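Local structure of 70 kDa protein (Xanthomonas sp., 4B2N) at residues Asp69-Leu81 / Trp450-Tyr462. The protein is a dihaem c-type rubber oxygenase that cleaves latex rubber, poly(cis-1,4-isoprene), processively with dioxygen. Sequence-based numbering, arbitrary orientation.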
ATOM      1  N   ASP A  69     -18.762   4.853   9.211  1.00 16.73           N
ATOM      2  CA  ASP A  69     -19.312   5.787   8.245  1.00 16.76           C
ATOM      3  C   ASP A  69     -18.988   7.186   8.742  1.00 15.82           C
ATOM      4  O   ASP A  69     -19.524   7.627   9.742  1.00 16.27           O
ATOM      5  CB  ASP A  69     -20.819   5.523   8.065  1.00 17.81           C
ATOM      6  CG  ASP A  69     -21.463   6.481   7.066  1.00 18.72           C
ATOM      7  OD1 ASP A  69     -20.803   7.452   6.609  1.00 18.77           O
ATOM      8  OD2 ASP A  69     -22.650   6.300   6.778  1.00 19.59           O
ATOM      9  N   LEU A  70     -18.047   7.879   8.081  1.00 15.55           N
ATOM     10  CA  LEU A  70     -17.707   9.245   8.485  1.00 14.74           C
ATOM     11  C   LEU A  70     -18.632  10.311   7.896  1.00 15.21           C
ATOM     12  O   LEU A  70     -18.683  11.472   8.386  1.00 15.11           O
ATOM     13  CB  LEU A  70     -16.249   9.620   8.018  1.00 14.70           C
ATOM     14  CG  LEU A  70     -15.278   8.588   8.616  1.00 15.28           C
ATOM     15  CD1 LEU A  70     -13.903   8.708   7.945  1.00 14.51           C
ATOM     16  CD2 LEU A  70     -15.230   8.684  10.167  1.00 15.63           C
ATOM     17  N   HIS A  71     -19.333   9.931   6.809  1.00 15.16           N
ATOM     18  CA  HIS A  71     -20.252  10.863   6.115  1.00 15.83           C
ATOM     19  C   HIS A  71     -21.513  11.111   6.892  1.00 17.19           C
ATOM     20  O   HIS A  71     -21.960  12.230   7.000  1.00 18.35           O
ATOM     21  CB  HIS A  71     -20.503  10.403   4.665  1.00 16.08           C
ATOM     22  CG  HIS A  71     -19.303  10.612   3.786  1.00 16.49           C
ATOM     23  ND1 HIS A  71     -18.190   9.835   3.884  1.00 16.43           N
ATOM     24  CD2 HIS A  71     -19.008  11.620   2.885  1.00 15.10           C
ATOM     25  CE1 HIS A  71     -17.256  10.323   3.035  1.00 16.89           C
ATOM     26  NE2 HIS A  71     -17.788  11.380   2.398  1.00 16.01           N
ATOM     27  N   ASN A  72     -22.028  10.068   7.512  1.00 17.81           N
ATOM     28  CA  ASN A  72     -23.178  10.166   8.404  1.00 19.69           C
ATOM     29  C   ASN A  72     -22.730   9.460   9.682  1.00 17.85           C
ATOM     30  O   ASN A  72     -23.076   8.274   9.885  1.00 19.13           O
ATOM     31  CB  ASN A  72     -24.395   9.548   7.684  1.00 20.23           C
ATOM     32  CG  ASN A  72     -24.919  10.491   6.622  1.00 21.98           C
ATOM     33  OD1 ASN A  72     -25.573  11.480   6.957  1.00 23.64           O
ATOM     34  ND2 ASN A  72     -24.537  10.281   5.376  1.00 21.64           N
ATOM     35  N   PRO A  73     -21.900  10.167  10.503  1.00 17.73           N
ATOM     36  CA  PRO A  73     -21.196   9.515  11.651  1.00 18.38           C
ATOM     37  C   PRO A  73     -22.144   9.207  12.809  1.00 20.68           C
ATOM     38  O   PRO A  73     -23.226   9.804  12.904  1.00 18.55           O
ATOM     39  CB  PRO A  73     -20.108  10.520  12.044  1.00 18.46           C
ATOM     40  CG  PRO A  73     -20.735  11.835  11.685  1.00 17.59           C
ATOM     41  CD  PRO A  73     -21.569  11.596  10.415  1.00 17.98           C
ATOM     42  N   PRO A  74     -21.759   8.247  13.667  1.00 21.37           N
ATOM     43  CA  PRO A  74     -22.557   7.961  14.841  1.00 25.38           C
ATOM     44  C   PRO A  74     -22.656   9.209  15.779  1.00 23.32           C
ATOM     45  O   PRO A  74     -21.727  10.016  15.842  1.00 22.42           O
ATOM     46  CB  PRO A  74     -21.782   6.786  15.504  1.00 25.27           C
ATOM     47  CG  PRO A  74     -20.780   6.335  14.480  1.00 24.93           C
ATOM     48  CD  PRO A  74     -20.483   7.533  13.635  1.00 21.88           C
ATOM     49  N   PRO A  75     -23.775   9.385  16.514  1.00 27.72           N
ATOM     50  CA  PRO A  75     -23.689  10.444  17.520  1.00 28.32           C
ATOM     51  C   PRO A  75     -22.511  10.198  18.467  1.00 26.35           C
ATOM     52  O   PRO A  75     -22.026   9.055  18.603  1.00 25.77           O
ATOM     53  CB  PRO A  75     -25.030  10.326  18.282  1.00 30.46           C
ATOM     54  CG  PRO A  75     -25.955   9.734  17.287  1.00 31.19           C
ATOM     55  CD  PRO A  75     -25.092   8.711  16.565  1.00 29.61           C
ATOM     56  N   PRO A  76     -22.005  11.265  19.092  1.00 25.54           N
ATOM     57  CA  PRO A  76     -22.480  12.652  18.984  1.00 23.52           C
ATOM     58  C   PRO A  76     -21.833  13.439  17.796  1.00 22.99           C
ATOM     59  O   PRO A  76     -21.895  14.670  17.777  1.00 20.12           O
ATOM     60  CB  PRO A  76     -22.032  13.240  20.336  1.00 24.02           C
ATOM     61  CG  PRO A  76     -20.703  12.538  20.599  1.00 23.01           C
ATOM     62  CD  PRO A  76     -20.832  11.150  19.998  1.00 24.77           C
ATOM     63  N   PHE A  77     -21.270  12.754  16.798  1.00 20.26           N
ATOM     64  CA  PHE A  77     -20.584  13.478  15.720  1.00 20.45           C
ATOM     65  C   PHE A  77     -21.582  14.108  14.796  1.00 20.04           C
ATOM     66  O   PHE A  77     -22.752  13.720  14.774  1.00 18.25           O
ATOM     67  CB  PHE A  77     -19.614  12.597  14.964  1.00 20.39           C
ATOM     68  CG  PHE A  77     -18.529  12.061  15.831  1.00 19.96           C
ATOM     69  CD1 PHE A  77     -17.492  12.886  16.245  1.00 22.65           C
ATOM     70  CD2 PHE A  77     -18.560  10.722  16.260  1.00 21.46           C
ATOM     71  CE1 PHE A  77     -16.482  12.416  17.091  1.00 20.81           C
ATOM     72  CE2 PHE A  77     -17.555  10.226  17.070  1.00 23.07           C
ATOM     73  CZ  PHE A  77     -16.499  11.077  17.463  1.00 21.51           C
ATOM     74  N   VAL A  78     -21.141  15.104  14.052  1.00 18.13           N
ATOM     75  CA  VAL A  78     -22.046  15.795  13.152  1.00 19.65           C
ATOM     76  C   VAL A  78     -21.510  15.650  11.726  1.00 19.94           C
ATOM     77  O   VAL A  78     -20.340  15.330  11.529  1.00 19.03           O
ATOM     78  CB  VAL A  78     -22.203  17.301  13.473  1.00 20.06           C
ATOM     79  CG1 VAL A  78     -22.899  17.513  14.809  1.00 23.66           C
ATOM     80  CG2 VAL A  78     -20.864  18.002  13.375  1.00 20.34           C
ATOM     81  N   ASN A  79     -22.402  15.811  10.756  1.00 17.63           N
ATOM     82  CA  ASN A  79     -22.071  15.658   9.378  1.00 17.56           C
ATOM     83  C   ASN A  79     -21.483  16.971   8.920  1.00 18.22           C
ATOM     84  O   ASN A  79     -22.186  17.991   8.964  1.00 20.46           O
ATOM     85  CB  ASN A  79     -23.314  15.340   8.594  1.00 18.02           C
ATOM     86  CG  ASN A  79     -23.078  15.342   7.106  1.00 17.68           C
ATOM     87  OD1 ASN A  79     -21.946  15.272   6.643  1.00 17.46           O
ATOM     88  ND2 ASN A  79     -24.137  15.395   6.355  1.00 19.04           N
ATOM     89  N   ARG A  80     -20.233  16.956   8.460  1.00 16.23           N
ATOM     90  CA  ARG A  80     -19.706  18.129   7.730  1.00 17.09           C
ATOM     91  C   ARG A  80     -19.019  17.782   6.385  1.00 18.43           C
ATOM     92  O   ARG A  80     -18.320  18.645   5.803  1.00 17.97           O
ATOM     93  CB  ARG A  80     -18.667  18.936   8.552  1.00 19.27           C
ATOM     94  CG  ARG A  80     -19.202  19.759   9.725  1.00 21.20           C
ATOM     95  CD  ARG A  80     -18.131  20.705  10.296  1.00 22.08           C
ATOM     96  NE  ARG A  80     -18.772  21.668  11.228  1.00 21.38           N
ATOM     97  CZ  ARG A  80     -18.927  21.399  12.512  1.00 23.86           C
ATOM     98  NH1 ARG A  80     -18.507  20.245  13.031  1.00 22.77           N
ATOM     99  NH2 ARG A  80     -19.503  22.242  13.298  1.00 21.05           N
ATOM    100  N   LEU A  81     -19.161  16.555   5.906  1.00 15.18           N
ATOM    101  CA  LEU A  81     -18.552  16.144   4.596  1.00 15.58           C
ATOM    102  C   LEU A  81     -19.548  16.301   3.452  1.00 16.52           C
ATOM    103  O   LEU A  81     -20.748  15.977   3.648  1.00 18.52           O
ATOM    104  CB  LEU A  81     -18.115  14.667   4.660  1.00 14.80           C
ATOM    105  CG  LEU A  81     -17.091  14.331   5.722  1.00 15.32           C
ATOM    106  CD1 LEU A  81     -16.640  12.867   5.580  1.00 13.81           C
ATOM    107  CD2 LEU A  81     -15.935  15.326   5.584  1.00 15.88           C
ATOM    108  N   TRP A 450      -6.528  14.417  10.935  1.00 13.10           N
ATOM    109  CA  TRP A 450      -6.401  13.051  10.461  1.00 13.49           C
ATOM    110  C   TRP A 450      -7.583  12.209  10.861  1.00 14.04           C
ATOM    111  O   TRP A 450      -8.062  11.383  10.054  1.00 14.47           O
ATOM    112  CB  TRP A 450      -5.084  12.469  10.979  1.00 14.19           C
ATOM    113  CG  TRP A 450      -3.950  13.249  10.406  1.00 13.64           C
ATOM    114  CD1 TRP A 450      -3.261  14.306  10.993  1.00 13.62           C
ATOM    115  CD2 TRP A 450      -3.381  13.100   9.051  1.00 14.10           C
ATOM    116  NE1 TRP A 450      -2.351  14.814  10.098  1.00 14.55           N
ATOM    117  CE2 TRP A 450      -2.384  14.124   8.915  1.00 14.78           C
ATOM    118  CE3 TRP A 450      -3.590  12.198   8.005  1.00 13.87           C
ATOM    119  CZ2 TRP A 450      -1.582  14.221   7.758  1.00 14.84           C
ATOM    120  CZ3 TRP A 450      -2.823  12.285   6.874  1.00 15.10           C
ATOM    121  CH2 TRP A 450      -1.849  13.307   6.732  1.00 14.53           C
ATOM    122  N   ALA A 451      -8.100  12.453  12.082  1.00 12.86           N
ATOM    123  CA  ALA A 451      -9.237  11.652  12.562  1.00 14.09           C
ATOM    124  C   ALA A 451     -10.551  12.352  12.187  1.00 13.62           C
ATOM    125  O   ALA A 451     -11.561  11.977  12.718  1.00 14.08           O
ATOM    126  CB  ALA A 451      -9.161  11.373  14.112  1.00 14.45           C
ATOM    127  N   TYR A 452     -10.520  13.339  11.282  1.00 14.53           N
ATOM    128  CA  TYR A 452     -11.734  14.117  10.935  1.00 15.15           C
ATOM    129  C   TYR A 452     -12.401  14.720  12.189  1.00 15.64           C
ATOM    130  O   TYR A 452     -13.632  14.494  12.452  1.00 17.33           O
ATOM    131  CB  TYR A 452     -12.796  13.224  10.246  1.00 16.31           C
ATOM    132  CG  TYR A 452     -12.500  12.726   8.873  1.00 16.20           C
ATOM    133  CD1 TYR A 452     -11.498  11.758   8.643  1.00 16.28           C
ATOM    134  CD2 TYR A 452     -13.239  13.194   7.788  1.00 15.71           C
ATOM    135  CE1 TYR A 452     -11.279  11.236   7.364  1.00 15.95           C
ATOM    136  CE2 TYR A 452     -13.046  12.667   6.482  1.00 16.86           C
ATOM    137  CZ  TYR A 452     -12.066  11.707   6.297  1.00 17.09           C
ATOM    138  OH  TYR A 452     -11.862  11.255   5.034  1.00 18.11           O
ATOM    139  N   ASN A 453     -11.594  15.332  13.030  1.00 16.00           N
ATOM    140  CA  ASN A 453     -12.107  15.999  14.227  1.00 15.98           C
ATOM    141  C   ASN A 453     -12.972  17.186  13.856  1.00 16.31           C
ATOM    142  O   ASN A 453     -13.614  17.733  14.697  1.00 16.71           O
ATOM    143  CB  ASN A 453     -11.013  16.311  15.301  1.00 15.59           C
ATOM    144  CG  ASN A 453     -10.241  17.608  15.047  1.00 16.75           C
ATOM    145  OD1 ASN A 453     -10.090  18.046  13.888  1.00 16.00           O
ATOM    146  ND2 ASN A 453      -9.696  18.204  16.119  1.00 16.20           N
ATOM    147  N   ASN A 454     -13.039  17.547  12.586  1.00 16.07           N
ATOM    148  CA  ASN A 454     -14.023  18.562  12.198  1.00 18.02           C
ATOM    149  C   ASN A 454     -15.468  18.046  12.342  1.00 19.03           C
ATOM    150  O   ASN A 454     -16.406  18.850  12.316  1.00 21.23           O
ATOM    151  CB  ASN A 454     -13.767  19.088  10.795  1.00 20.63           C
ATOM    152  CG  ASN A 454     -13.909  18.009   9.737  1.00 21.87           C
ATOM    153  OD1 ASN A 454     -14.572  18.230   8.714  1.00 25.45           O
ATOM    154  ND2 ASN A 454     -13.298  16.841   9.968  1.00 18.43           N
ATOM    155  N   LEU A 455     -15.650  16.740  12.530  1.00 16.22           N
ATOM    156  CA  LEU A 455     -16.962  16.171  12.748  1.00 18.08           C
ATOM    157  C   LEU A 455     -17.367  16.124  14.239  1.00 19.36           C
ATOM    158  O   LEU A 455     -18.445  15.600  14.596  1.00 21.11           O
ATOM    159  CB  LEU A 455     -17.030  14.752  12.162  1.00 15.73           C
ATOM    160  CG  LEU A 455     -16.541  14.659  10.735  1.00 15.43           C
ATOM    161  CD1 LEU A 455     -16.679  13.210  10.314  1.00 15.01           C
ATOM    162  CD2 LEU A 455     -17.359  15.596   9.818  1.00 16.10           C
ATOM    163  N   SER A 456     -16.487  16.608  15.105  1.00 20.85           N
ATOM    164  CA  SER A 456     -16.823  16.709  16.525  1.00 20.86           C
ATOM    165  C   SER A 456     -17.892  17.761  16.741  1.00 20.86           C
ATOM    166  O   SER A 456     -17.881  18.766  16.038  1.00 18.79           O
ATOM    167  CB  SER A 456     -15.598  17.213  17.285  1.00 23.39           C
ATOM    168  OG  SER A 456     -15.931  17.417  18.653  1.00 26.87           O
ATOM    169  N   PRO A 457     -18.816  17.529  17.689  1.00 21.81           N
ATOM    170  CA  PRO A 457     -19.772  18.626  17.882  1.00 23.79           C
ATOM    171  C   PRO A 457     -19.111  19.876  18.494  1.00 28.70           C
ATOM    172  O   PRO A 457     -19.659  20.986  18.375  1.00 33.69           O
ATOM    173  CB  PRO A 457     -20.837  18.047  18.804  1.00 25.43           C
ATOM    174  CG  PRO A 457     -20.192  16.823  19.413  1.00 24.69           C
ATOM    175  CD  PRO A 457     -19.154  16.313  18.434  1.00 22.84           C
ATOM    176  N   SER A 458     -17.925  19.705  19.074  1.00 30.54           N
ATOM    177  CA  SER A 458     -17.217  20.764  19.814  1.00 31.63           C
ATOM    178  C   SER A 458     -16.374  21.554  18.875  1.00 33.50           C
ATOM    179  O   SER A 458     -15.796  22.533  19.281  1.00 34.01           O
ATOM    180  CB  SER A 458     -16.239  20.176  20.853  1.00 30.45           C
ATOM    181  OG  SER A 458     -16.708  19.023  21.517  1.00 36.39           O
ATOM    182  N   TRP A 459     -16.254  21.125  17.618  1.00 33.08           N
ATOM    183  CA  TRP A 459     -15.337  21.771  16.703  1.00 30.50           C
ATOM    184  C   TRP A 459     -15.999  22.977  16.168  1.00 36.67           C
ATOM    185  O   TRP A 459     -17.039  22.893  15.520  1.00 38.42           O
ATOM    186  CB  TRP A 459     -14.941  20.804  15.556  1.00 26.98           C
ATOM    187  CG  TRP A 459     -13.944  21.244  14.467  1.00 22.85           C
ATOM    188  CD1 TRP A 459     -12.547  21.035  14.452  1.00 23.92           C
ATOM    189  CD2 TRP A 459     -14.234  21.867  13.170  1.00 24.51           C
ATOM    190  NE1 TRP A 459     -11.976  21.537  13.312  1.00 23.26           N
ATOM    191  CE2 TRP A 459     -12.940  22.008  12.474  1.00 22.83           C
ATOM    192  CE3 TRP A 459     -15.411  22.298  12.511  1.00 23.61           C
ATOM    193  CZ2 TRP A 459     -12.856  22.515  11.206  1.00 24.36           C
ATOM    194  CZ3 TRP A 459     -15.302  22.836  11.240  1.00 22.97           C
ATOM    195  CH2 TRP A 459     -14.051  22.949  10.589  1.00 25.76           C
ATOM    196  N   THR A 460     -15.407  24.135  16.411  1.00 41.87           N
ATOM    197  CA  THR A 460     -15.583  25.195  15.416  1.00 45.88           C
ATOM    198  C   THR A 460     -14.344  25.107  14.550  1.00 40.41           C
ATOM    199  O   THR A 460     -13.317  24.626  15.013  1.00 44.49           O
ATOM    200  CB  THR A 460     -15.597  26.608  16.016  1.00 48.11           C
ATOM    201  OG1 THR A 460     -16.815  27.280  15.650  1.00 60.07           O
ATOM    202  CG2 THR A 460     -14.356  27.412  15.527  1.00 46.75           C
ATOM    203  N   GLY A 461     -14.480  25.517  13.288  1.00 38.50           N
ATOM    204  CA  GLY A 461     -13.387  25.878  12.423  1.00 30.50           C
ATOM    205  C   GLY A 461     -12.013  25.336  12.663  1.00 25.76           C
ATOM    206  O   GLY A 461     -11.636  24.809  13.727  1.00 25.98           O
ATOM    207  N   TYR A 462     -11.241  25.449  11.613  1.00 24.77           N
ATOM    208  CA  TYR A 462      -9.861  25.096  11.711  1.00 23.46           C
ATOM    209  C   TYR A 462      -9.148  26.112  12.632  1.00 23.03           C
ATOM    210  O   TYR A 462      -9.375  27.319  12.490  1.00 23.09           O
ATOM    211  CB  TYR A 462      -9.296  25.044  10.308  1.00 24.45           C
ATOM    212  CG  TYR A 462      -9.753  23.715   9.658  1.00 26.50           C
ATOM    213  CD1 TYR A 462      -9.360  22.478  10.225  1.00 27.21           C
ATOM    214  CD2 TYR A 462     -10.602  23.685   8.533  1.00 27.27           C
ATOM    215  CE1 TYR A 462      -9.801  21.273   9.681  1.00 26.85           C
ATOM    216  CE2 TYR A 462     -11.025  22.459   7.968  1.00 26.48           C
ATOM    217  CZ  TYR A 462     -10.623  21.267   8.565  1.00 27.15           C
ATOM    218  OH  TYR A 462     -11.008  20.002   8.085  1.00 29.75           O
TER
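Arg80 reaches across to Trp459 and lays one face of its guanidinium against the rim of the indole, CZ 3.6 Å from Trp459 CE3, the two planes 56° apart. With CG anti to the carbonyl carbon (chi1 -72°), the group arrives where NH1 can donate at 2.6 Å to Asn454 O, which lies 26° out of the guanidinium plane, and weakly to Ser456 O in that plane. Asn454 CB packs over the centre of one indole face, Gly461 O over the other. Leu455 O, at the last residue of the 3-10 segment 453-455, accepts from Val78 N at 2.8 Å, while the Phe77 ring turns its edge to the same oxygen. Leu455 pushes between the limbs of 69-81, CD1 3.3 Å from Leu70 O and CD2 3.5 Å from Arg80 N. Deeper in, Leu70 CD1 sits over one face of Tyr452, 3.9 Å from the ring centroid in a CH-pi contact, and Leu81 CD1 packs against Tyr452 CE2. The Tyr452 hydroxyl is hydrogen-bonded to Val311 N, and His312 stacks on the ring, about 11 Å from a bound haem c. This is loop-to-loop packing: the proline-rich loop leading to helix 88-104 against the loop between helices 439-446 and 467-481.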